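PDB 4E6U: acyl-[acyl-carrier-protein]--UDP-N-acetylglucosamine O-acyltransferase from Acinetobacter baumannii, which transfers a 3-hydroxyacyl chain from acyl carrier protein to UDP-N-acetylglucosamine, the first step in building the lipid A anchor of lipopolysaccharide. Local coordinates for residues Arg95-Leu100 with Leu119-His124; His47-Val52 with Phe65-Val70; Tyr170-Gly175 with Tyr186-Gly191. All blocks are in the same frame, centred on the assembly; numbering follows the deposited sequence. Where two conformers were deposited one is given.

Contact 1 of 3, residues Arg95-Leu100 with Leu119-His124; sequences REHCSL and LMVNTH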
loop_
_atom_site.group_PDB
_atom_site.type_symbol
_atom_site.label_atom_id
_atom_site.label_comp_id
_atom_site.label_asym_id
_atom_site.label_seq_id
_atom_site.Cartn_x
_atom_site.Cartn_y
_atom_site.Cartn_z
ATOM N N ARG A 95 -9.844 -9.857 3.615
ATOM C CA ARG A 95 -10.495 -8.558 3.570
ATOM C C ARG A 95 -10.392 -7.880 2.198
ATOM O O ARG A 95 -9.804 -8.404 1.231
ATOM C CB ARG A 95 -9.909 -7.678 4.670
ATOM C CG ARG A 95 -10.190 -8.219 6.094
ATOM C CD ARG A 95 -11.699 -8.469 6.336
ATOM N NE ARG A 95 -12.432 -7.235 6.084
ATOM C CZ ARG A 95 -13.131 -6.536 6.972
ATOM N NH1 ARG A 95 -13.307 -6.971 8.221
ATOM N NH2 ARG A 95 -13.691 -5.394 6.585
ATOM N N GLU A 96 -11.004 -6.704 2.111
ATOM C CA GLU A 96 -11.063 -5.984 0.840
ATOM C C GLU A 96 -9.710 -5.797 0.202
ATOM O O GLU A 96 -8.714 -5.561 0.898
ATOM C CB GLU A 96 -11.706 -4.606 1.014
ATOM C CG GLU A 96 -13.100 -4.626 1.673
ATOM C CD GLU A 96 -13.039 -4.367 3.159
ATOM O OE1 GLU A 96 -12.522 -5.231 3.913
ATOM O OE2 GLU A 96 -13.490 -3.290 3.583
ATOM N N HIS A 97 -9.659 -5.878 -1.122
ATOM C CA HIS A 97 -8.475 -5.496 -1.893
ATOM C C HIS A 97 -7.291 -6.439 -1.760
ATOM O O HIS A 97 -6.206 -6.124 -2.249
ATOM C CB HIS A 97 -8.034 -4.039 -1.598
ATOM C CG HIS A 97 -9.137 -3.042 -1.758
ATOM N ND1 HIS A 97 -9.591 -2.260 -0.717
ATOM C CD2 HIS A 97 -9.905 -2.730 -2.829
ATOM C CE1 HIS A 97 -10.571 -1.482 -1.153
ATOM N NE2 HIS A 97 -10.794 -1.760 -2.422
ATOM N N CYS A 98 -7.482 -7.592 -1.126
ATOM C CA CYS A 98 -6.402 -8.587 -1.133
ATOM C C CYS A 98 -6.176 -9.140 -2.517
ATOM O O CYS A 98 -7.064 -9.090 -3.389
ATOM C CB CYS A 98 -6.704 -9.745 -0.181
ATOM S SG CYS A 98 -6.614 -9.276 1.566
ATOM N N SER A 99 -4.976 -9.665 -2.737
ATOM C CA SER A 99 -4.668 -10.344 -3.995
ATOM C C SER A 99 -3.876 -11.592 -3.654
ATOM O O SER A 99 -2.857 -11.511 -2.956
ATOM C CB SER A 99 -3.926 -9.436 -4.985
ATOM O OG SER A 99 -2.811 -8.810 -4.374
ATOM N N LEU A 100 -4.398 -12.736 -4.077
ATOM C CA LEU A 100 -3.786 -14.035 -3.805
ATOM C C LEU A 100 -3.553 -14.698 -5.143
ATOM O O LEU A 100 -4.492 -14.926 -5.908
ATOM C CB LEU A 100 -4.680 -14.912 -2.916
ATOM C CG LEU A 100 -4.709 -14.519 -1.446
ATOM C CD1 LEU A 100 -5.786 -13.466 -1.213
ATOM C CD2 LEU A 100 -4.945 -15.759 -0.577
ATOM N N LEU A 119 -6.267 -11.969 6.818
ATOM C CA LEU A 119 -5.575 -11.170 5.808
ATOM C C LEU A 119 -6.303 -9.845 5.745
ATOM O O LEU A 119 -7.399 -9.767 5.186
ATOM C CB LEU A 119 -5.552 -11.876 4.447
ATOM C CG LEU A 119 -4.544 -13.018 4.256
ATOM C CD1 LEU A 119 -4.891 -14.199 5.150
ATOM C CD2 LEU A 119 -4.499 -13.466 2.806
ATOM N N MET A 120 -5.726 -8.832 6.370
ATOM C CA MET A 120 -6.359 -7.513 6.388
ATOM C C MET A 120 -6.286 -6.842 5.038
ATOM O O MET A 120 -5.693 -7.358 4.087
ATOM C CB MET A 120 -5.740 -6.633 7.465
ATOM C CG MET A 120 -6.067 -7.121 8.854
ATOM S SD MET A 120 -5.510 -5.922 10.091
ATOM C CE MET A 120 -5.357 -6.949 11.537
ATOM N N VAL A 121 -6.929 -5.685 4.942
ATOM C CA VAL A 121 -7.092 -5.034 3.638
ATOM C C VAL A 121 -5.776 -4.936 2.879
ATOM O O VAL A 121 -4.738 -4.556 3.432
ATOM C CB VAL A 121 -7.725 -3.630 3.793
ATOM C CG1 VAL A 121 -7.661 -2.844 2.518
ATOM C CG2 VAL A 121 -9.177 -3.737 4.267
ATOM N N ASN A 122 -5.826 -5.254 1.591
ATOM C CA ASN A 122 -4.672 -5.170 0.697
ATOM C C ASN A 122 -3.497 -6.030 1.137
ATOM O O ASN A 122 -2.336 -5.609 1.058
ATOM C CB ASN A 122 -4.230 -3.701 0.504
ATOM C CG ASN A 122 -3.201 -3.526 -0.636
ATOM O OD1 ASN A 122 -2.347 -2.635 -0.585
ATOM N ND2 ASN A 122 -3.264 -4.381 -1.648
ATOM N N THR A 123 -3.784 -7.238 1.595
ATOM C CA THR A 123 -2.716 -8.254 1.755
ATOM C C THR A 123 -2.476 -8.899 0.402
ATOM O O THR A 123 -3.420 -9.327 -0.270
ATOM C CB THR A 123 -3.092 -9.350 2.772
ATOM O OG1 THR A 123 -3.313 -8.748 4.048
ATOM C CG2 THR A 123 -1.953 -10.377 2.909
ATOM N N HIS A 124 -1.215 -8.968 -0.007
ATOM C CA HIS A 124 -0.816 -9.676 -1.206
ATOM C C HIS A 124 -0.070 -10.930 -0.853
ATOM O O HIS A 124 0.934 -10.871 -0.132
ATOM C CB HIS A 124 0.084 -8.815 -2.079
ATOM C CG HIS A 124 0.619 -9.544 -3.276
ATOM N ND1 HIS A 124 -0.163 -9.813 -4.374
ATOM C CD2 HIS A 124 1.847 -10.058 -3.551
ATOM C CE1 HIS A 124 0.558 -10.457 -5.279
ATOM N NE2 HIS A 124 1.784 -10.615 -4.806
HETATM O O HOH W 1 -3.404 -6.930 -2.715
#
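Two type II turns, R95 to C98 and M120 to T123, stack as neighbouring corners of the left-handed parallel beta-helix typical of hexapeptide-repeat acyltransferases. Backbone bonds of alternating direction tie them together. R95 N donates to L119 O (2.9 Å), N122 N donates to E96 O (3.0 Å), and just past the first turn S99 N donates to T123 O (2.9 Å). The S99-H124 bridge marks the change from corner to parallel strand.

Side chains add specific grips. S99 OG reaches H124 ND1 at 2.8 Å, arriving at the edge of the imidazole near its plane; the geometry fits either atom as donor. The serine torsion that sets OG between its backbone N and carbonyl carbon (chi1 50°) turns the hydroxyl to that edge. A water also touches S99 OG and donates to H97 O at 3.0 Å, which joins the first turn to the start of the strand. C98 SG reaches the backbone of the second turn, where T123 N makes a weak bond to it at 3.5 Å. L100 and L119 reach toward each other tip to tip, CD2 to CD2 at 4.1 Å.

At the other end V121 CG2 packs 3.7 Å from E96 OE1, an oxygen held side-on by R95 through NE and NH2. E96 OE2 bonds to S69 and H101 of the second subunit; with both oxygens pinned, rotation of the carboxylate is limited. R95 also reaches the V73 carbonyl of that subunit, and H97 NE2 meets its F67 O, placing this corner in the trimer interface.

Within the chain, strand 99-101 runs between 69-70 and 124-125, while L119 and T123 pack against F137 of strand 136-137.

Contact 2 of 3, residues His47-Val52 with Phe65-Val70; sequences HSHVVV and FQFASV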
loop_
_atom_site.group_PDB
_atom_site.type_symbol
_atom_site.label_atom_id
_atom_site.label_comp_id
_atom_site.label_asym_id
_atom_site.label_seq_id
_atom_site.Cartn_x
_atom_site.Cartn_y
_atom_site.Cartn_z
ATOM N N HIS A 47 -18.601 -11.872 -0.249
ATOM C CA HIS A 47 -19.404 -10.652 -0.338
ATOM C C HIS A 47 -19.649 -10.317 -1.814
ATOM O O HIS A 47 -19.481 -11.171 -2.680
ATOM C CB HIS A 47 -18.648 -9.554 0.410
ATOM C CG HIS A 47 -18.658 -9.750 1.892
ATOM N ND1 HIS A 47 -19.307 -8.891 2.755
ATOM C CD2 HIS A 47 -18.139 -10.738 2.662
ATOM C CE1 HIS A 47 -19.164 -9.334 3.995
ATOM N NE2 HIS A 47 -18.472 -10.460 3.963
ATOM N N SER A 48 -20.069 -9.090 -2.108
ATOM C CA SER A 48 -20.170 -8.668 -3.511
ATOM C C SER A 48 -18.770 -8.474 -4.104
ATOM O O SER A 48 -17.777 -8.328 -3.373
ATOM C CB SER A 48 -20.948 -7.351 -3.620
ATOM O OG SER A 48 -20.196 -6.231 -3.171
ATOM N N HIS A 49 -18.684 -8.465 -5.430
ATOM C CA HIS A 49 -17.481 -7.982 -6.112
ATOM C C HIS A 49 -16.200 -8.758 -5.780
ATOM O O HIS A 49 -15.105 -8.183 -5.714
ATOM C CB HIS A 49 -17.223 -6.479 -5.853
ATOM C CG HIS A 49 -18.277 -5.573 -6.395
ATOM N ND1 HIS A 49 -19.343 -5.137 -5.637
ATOM C CD2 HIS A 49 -18.407 -4.984 -7.603
ATOM C CE1 HIS A 49 -20.097 -4.340 -6.361
ATOM N NE2 HIS A 49 -19.555 -4.220 -7.549
ATOM N N VAL A 50 -16.329 -10.068 -5.592
ATOM C CA VAL A 50 -15.162 -10.934 -5.436
ATOM C C VAL A 50 -14.875 -11.616 -6.751
ATOM O O VAL A 50 -15.798 -12.143 -7.385
ATOM C CB VAL A 50 -15.378 -11.994 -4.323
ATOM C CG1 VAL A 50 -14.171 -12.942 -4.235
ATOM C CG2 VAL A 50 -15.631 -11.299 -2.971
ATOM N N VAL A 51 -13.608 -11.643 -7.142
ATOM C CA VAL A 51 -13.182 -12.423 -8.311
ATOM C C VAL A 51 -12.342 -13.603 -7.839
ATOM O O VAL A 51 -11.328 -13.413 -7.158
ATOM C CB VAL A 51 -12.383 -11.569 -9.327
ATOM C CG1 VAL A 51 -11.775 -12.472 -10.434
ATOM C CG2 VAL A 51 -13.263 -10.457 -9.913
ATOM N N VAL A 52 -12.785 -14.819 -8.145
ATOM C CA VAL A 52 -11.951 -16.002 -7.998
ATOM C C VAL A 52 -11.551 -16.404 -9.411
ATOM O O VAL A 52 -12.366 -16.902 -10.188
ATOM C CB VAL A 52 -12.653 -17.148 -7.253
ATOM C CG1 VAL A 52 -11.651 -18.244 -6.982
ATOM C CG2 VAL A 52 -13.303 -16.670 -5.961
ATOM N N PHE A 65 -14.106 -10.663 1.296
ATOM C CA PHE A 65 -14.774 -9.370 1.138
ATOM C C PHE A 65 -14.572 -8.772 -0.256
ATOM O O PHE A 65 -13.747 -9.232 -1.075
ATOM C CB PHE A 65 -14.259 -8.396 2.201
ATOM C CG PHE A 65 -14.789 -8.669 3.582
ATOM C CD1 PHE A 65 -14.323 -9.754 4.324
ATOM C CD2 PHE A 65 -15.729 -7.822 4.146
ATOM C CE1 PHE A 65 -14.801 -10.004 5.628
ATOM C CE2 PHE A 65 -16.228 -8.067 5.438
ATOM C CZ PHE A 65 -15.745 -9.166 6.181
ATOM N N GLN A 66 -15.379 -7.755 -0.530
ATOM C CA GLN A 66 -15.399 -7.115 -1.828
ATOM C C GLN A 66 -14.026 -6.652 -2.294
ATOM O O GLN A 66 -13.191 -6.156 -1.499
ATOM C CB GLN A 66 -16.360 -5.906 -1.805
ATOM C CG GLN A 66 -16.139 -4.893 -0.660
ATOM C CD GLN A 66 -16.897 -5.192 0.626
ATOM O OE1 GLN A 66 -16.922 -4.340 1.547
ATOM N NE2 GLN A 66 -17.502 -6.329 0.711
ATOM N N PHE A 67 -13.842 -6.795 -3.607
ATOM C CA PHE A 67 -12.655 -6.320 -4.325
ATOM C C PHE A 67 -11.412 -7.147 -4.022
ATOM O O PHE A 67 -10.295 -6.737 -4.354
ATOM C CB PHE A 67 -12.387 -4.824 -4.067
ATOM C CG PHE A 67 -13.625 -3.959 -4.129
ATOM C CD1 PHE A 67 -14.425 -3.938 -5.277
ATOM C CD2 PHE A 67 -13.974 -3.154 -3.052
ATOM C CE1 PHE A 67 -15.560 -3.123 -5.319
ATOM C CE2 PHE A 67 -15.106 -2.331 -3.113
ATOM C CZ PHE A 67 -15.891 -2.325 -4.226
ATOM N N ALA A 68 -11.600 -8.320 -3.435
ATOM C CA ALA A 68 -10.504 -9.273 -3.364
ATOM C C ALA A 68 -10.352 -10.004 -4.688
ATOM O O ALA A 68 -11.335 -10.410 -5.328
ATOM C CB ALA A 68 -10.752 -10.243 -2.245
ATOM N N SER A 69 -9.094 -10.184 -5.086
ATOM C CA SER A 69 -8.726 -10.940 -6.276
ATOM C C SER A 69 -8.072 -12.232 -5.805
ATOM O O SER A 69 -6.950 -12.223 -5.281
ATOM C CB SER A 69 -7.753 -10.124 -7.116
ATOM O OG SER A 69 -7.318 -10.861 -8.241
ATOM N N VAL A 70 -8.803 -13.316 -5.949
ATOM C CA VAL A 70 -8.423 -14.583 -5.317
ATOM C C VAL A 70 -8.122 -15.606 -6.386
ATOM O O VAL A 70 -8.975 -15.899 -7.228
ATOM C CB VAL A 70 -9.567 -15.082 -4.396
ATOM C CG1 VAL A 70 -9.214 -16.428 -3.744
ATOM C CG2 VAL A 70 -9.819 -14.071 -3.304
#
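The imidazole of H47 and the phenyl ring of F65 form an offset stack, with centroids 4.0 Å apart and planes inclined by 18°. H47 CE1 comes within 3.5 Å of F65 CE2, and H47 NE2 lies over the middle of the phenyl face. The opposite face of F65 receives the R95 guanidinium in a cation-pi contact. The first torsion of H47 (-71°), closely matched by that of F65, sends the two side chains out alongside each other. H47 NE2 is also bonded to E63, and a sulfate ion, probably from the crystallisation liquor, lies beside the histidine.

H49 and F67 likewise point the same way, but their planes are 41° apart, and F67 CE1 comes over one face of the imidazole, 3.8 Å from H49 CG. At the edge of the H49 ring, S48 OG is 2.8 Å from H49 ND1 in a bond whose donor is not fixed by the geometry. Q66 CB lies over a face of the F67 ring, offset toward its rim.

These paired side chains project from adjacent coils of the left-handed beta-helix, in which like positions pile up coil upon coil. F67 N donates to H49 O at 2.8 Å from well above the carbonyl plane, a bent approach at the corner. Parallel bridges V51-S69 and V52-V70 mark the strands, and there V51 N to A68 O (3.2 Å) and V70 N to V51 O (2.8 Å) both run nearly in line with the C=O. V50 CG2 packs 3.4 Å from F65 O, while the buried Q66 N has no polar partner. S48 and H49 pack on V51 of the second subunit.

Contact 3 of 3, residues Tyr170-Gly175 with Tyr186-Gly191; sequences YSMIGG and YVMASG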
loop_
_atom_site.group_PDB
_atom_site.type_symbol
_atom_site.label_atom_id
_atom_site.label_comp_id
_atom_site.label_asym_id
_atom_site.label_seq_id
_atom_site.Cartn_x
_atom_site.Cartn_y
_atom_site.Cartn_z
ATOM N N TYR A 170 5.294 -18.061 15.477
ATOM C CA TYR A 170 5.313 -17.200 16.670
ATOM C C TYR A 170 6.198 -15.965 16.549
ATOM O O TYR A 170 6.404 -15.243 17.528
ATOM C CB TYR A 170 5.688 -17.994 17.945
ATOM C CG TYR A 170 4.868 -19.243 18.163
ATOM C CD1 TYR A 170 5.421 -20.503 17.936
ATOM C CD2 TYR A 170 3.533 -19.169 18.582
ATOM C CE1 TYR A 170 4.673 -21.668 18.134
ATOM C CE2 TYR A 170 2.777 -20.319 18.783
ATOM C CZ TYR A 170 3.351 -21.560 18.547
ATOM O OH TYR A 170 2.589 -22.692 18.751
ATOM N N SER A 171 6.724 -15.720 15.353
ATOM C CA SER A 171 7.497 -14.510 15.103
ATOM C C SER A 171 6.568 -13.302 14.936
ATOM O O SER A 171 5.355 -13.454 14.693
ATOM C CB SER A 171 8.382 -14.681 13.876
ATOM O OG SER A 171 7.599 -14.904 12.705
ATOM N N MET A 172 7.143 -12.119 15.083
ATOM C CA MET A 172 6.405 -10.870 14.890
ATOM C C MET A 172 7.239 -9.926 14.079
ATOM O O MET A 172 8.405 -9.678 14.394
ATOM C CB MET A 172 6.062 -10.212 16.216
ATOM C CG MET A 172 5.154 -11.034 17.121
ATOM S SD MET A 172 4.637 -10.154 18.618
ATOM C CE MET A 172 3.764 -8.757 17.906
ATOM N N ILE A 173 6.648 -9.396 13.019
ATOM C CA ILE A 173 7.298 -8.418 12.165
ATOM C C ILE A 173 6.670 -7.066 12.479
ATOM O O ILE A 173 5.454 -6.906 12.382
ATOM C CB ILE A 173 7.138 -8.798 10.656
ATOM C CG1 ILE A 173 8.029 -10.006 10.334
ATOM C CG2 ILE A 173 7.485 -7.615 9.737
ATOM C CD1 ILE A 173 7.679 -10.726 9.052
ATOM N N GLY A 174 7.487 -6.092 12.867
ATOM C CA GLY A 174 6.968 -4.762 13.195
ATOM C C GLY A 174 6.383 -4.067 11.981
ATOM O O GLY A 174 6.735 -4.371 10.840
ATOM N N GLY A 175 5.490 -3.118 12.234
ATOM C CA GLY A 175 4.965 -2.294 11.140
ATOM C C GLY A 175 6.056 -1.668 10.285
ATOM O O GLY A 175 7.144 -1.321 10.774
ATOM N N TYR A 186 9.706 -17.529 16.968
ATOM C CA TYR A 186 9.666 -16.691 18.181
ATOM C C TYR A 186 10.331 -15.318 18.080
ATOM O O TYR A 186 10.285 -14.561 19.040
ATOM C CB TYR A 186 10.296 -17.387 19.405
ATOM C CG TYR A 186 9.977 -18.835 19.572
ATOM C CD1 TYR A 186 8.683 -19.257 19.866
ATOM C CD2 TYR A 186 10.987 -19.798 19.464
ATOM C CE1 TYR A 186 8.388 -20.606 20.032
ATOM C CE2 TYR A 186 10.710 -21.141 19.630
ATOM C CZ TYR A 186 9.414 -21.544 19.915
ATOM O OH TYR A 186 9.157 -22.883 20.084
ATOM N N VAL A 187 10.945 -14.985 16.948
ATOM C CA VAL A 187 11.758 -13.771 16.878
ATOM C C VAL A 187 10.932 -12.521 16.559
ATOM O O VAL A 187 9.993 -12.579 15.754
ATOM C CB VAL A 187 12.950 -13.948 15.892
ATOM C CG1 VAL A 187 13.659 -12.640 15.625
ATOM C CG2 VAL A 187 13.960 -14.987 16.461
ATOM N N MET A 188 11.260 -11.417 17.222
ATOM C CA MET A 188 10.714 -10.104 16.896
ATOM C C MET A 188 11.692 -9.424 15.971
ATOM O O MET A 188 12.862 -9.264 16.332
ATOM C CB MET A 188 10.547 -9.266 18.157
ATOM C CG MET A 188 9.960 -10.021 19.300
ATOM S SD MET A 188 8.917 -9.088 20.441
ATOM C CE MET A 188 7.769 -8.267 19.328
ATOM N N ALA A 189 11.251 -9.056 14.770
ATOM C CA ALA A 189 12.096 -8.375 13.805
ATOM C C ALA A 189 11.363 -7.151 13.306
ATOM O O ALA A 189 10.146 -7.194 13.105
ATOM C CB ALA A 189 12.449 -9.283 12.645
ATOM N N SER A 190 12.084 -6.055 13.139
ATOM C CA SER A 190 11.481 -4.851 12.592
ATOM C C SER A 190 12.513 -3.956 11.949
ATOM O O SER A 190 13.714 -4.065 12.227
ATOM C CB SER A 190 10.721 -4.086 13.680
ATOM O OG SER A 190 11.608 -3.638 14.682
ATOM N N GLY A 191 12.026 -3.059 11.103
ATOM C CA GLY A 191 12.846 -2.008 10.517
ATOM C C GLY A 191 13.023 -2.077 9.012
ATOM O O GLY A 191 12.675 -3.078 8.350
#
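M172 and M188 are paired in register (CA to CA 4.8 Å) in the tightly bonded middle of a parallel strand pair, 172-173 beside 187-191. M172 N donates to V187 O at 3.0 Å, and A189 N returns a nearly straight bond to M172 O at 2.9 Å. G174 N then donates to A189 O at 2.9 Å. With no side chain on G174, its CA lets S190 CB approach to 3.8 Å. I173 and A189 share the buried face of the pair.

The other face is looser. There M172 and M188, both partly exposed, send their side chains out alongside each other; bends of M188 at chi2 and chi3 (-148° and 51°) bring its CE back to M172 SD at 3.7 Å.

Before the strands begin, Y170 and Y186 have nearly parallel rings, 9° apart, yet slid so far that the centroids stand 5.8 Å from each other and the overlap is slight. Y170 CD1 touches Y186 CE1 at 3.6 Å. Y170 is partly exposed; Y186 is buried among helices 211-225 and 250-258, with its OH bonded to E248 O. The pairing continues the parallel coil-on-coil stacking of a left-handed beta-helix up to its junction with the C-terminal helical domain.

Along the chain the order is contact 2, contact 1, contact 3, and none is threaded through another. Contacts 1 and 2 have centres 10 Å apart and join directly: strands 69-70 and 99-101 are neighbours in one parallel sheet, with C98 O 2.9 Å from S69 N in a probable hydrogen bond. Both also touch the second subunit, so adjacent corners of the beta-helix contribute to the trimer. The strand pair of contact 3 lies in another sheet, to which contact 1 contributes L119 at the end of strand 118-119; its centre is 20 Å from that of contact 1 and 30 Å from that of contact 2. It lies where the beta-helix gives way to the C-terminal helices, across the chain's centre from contact 2.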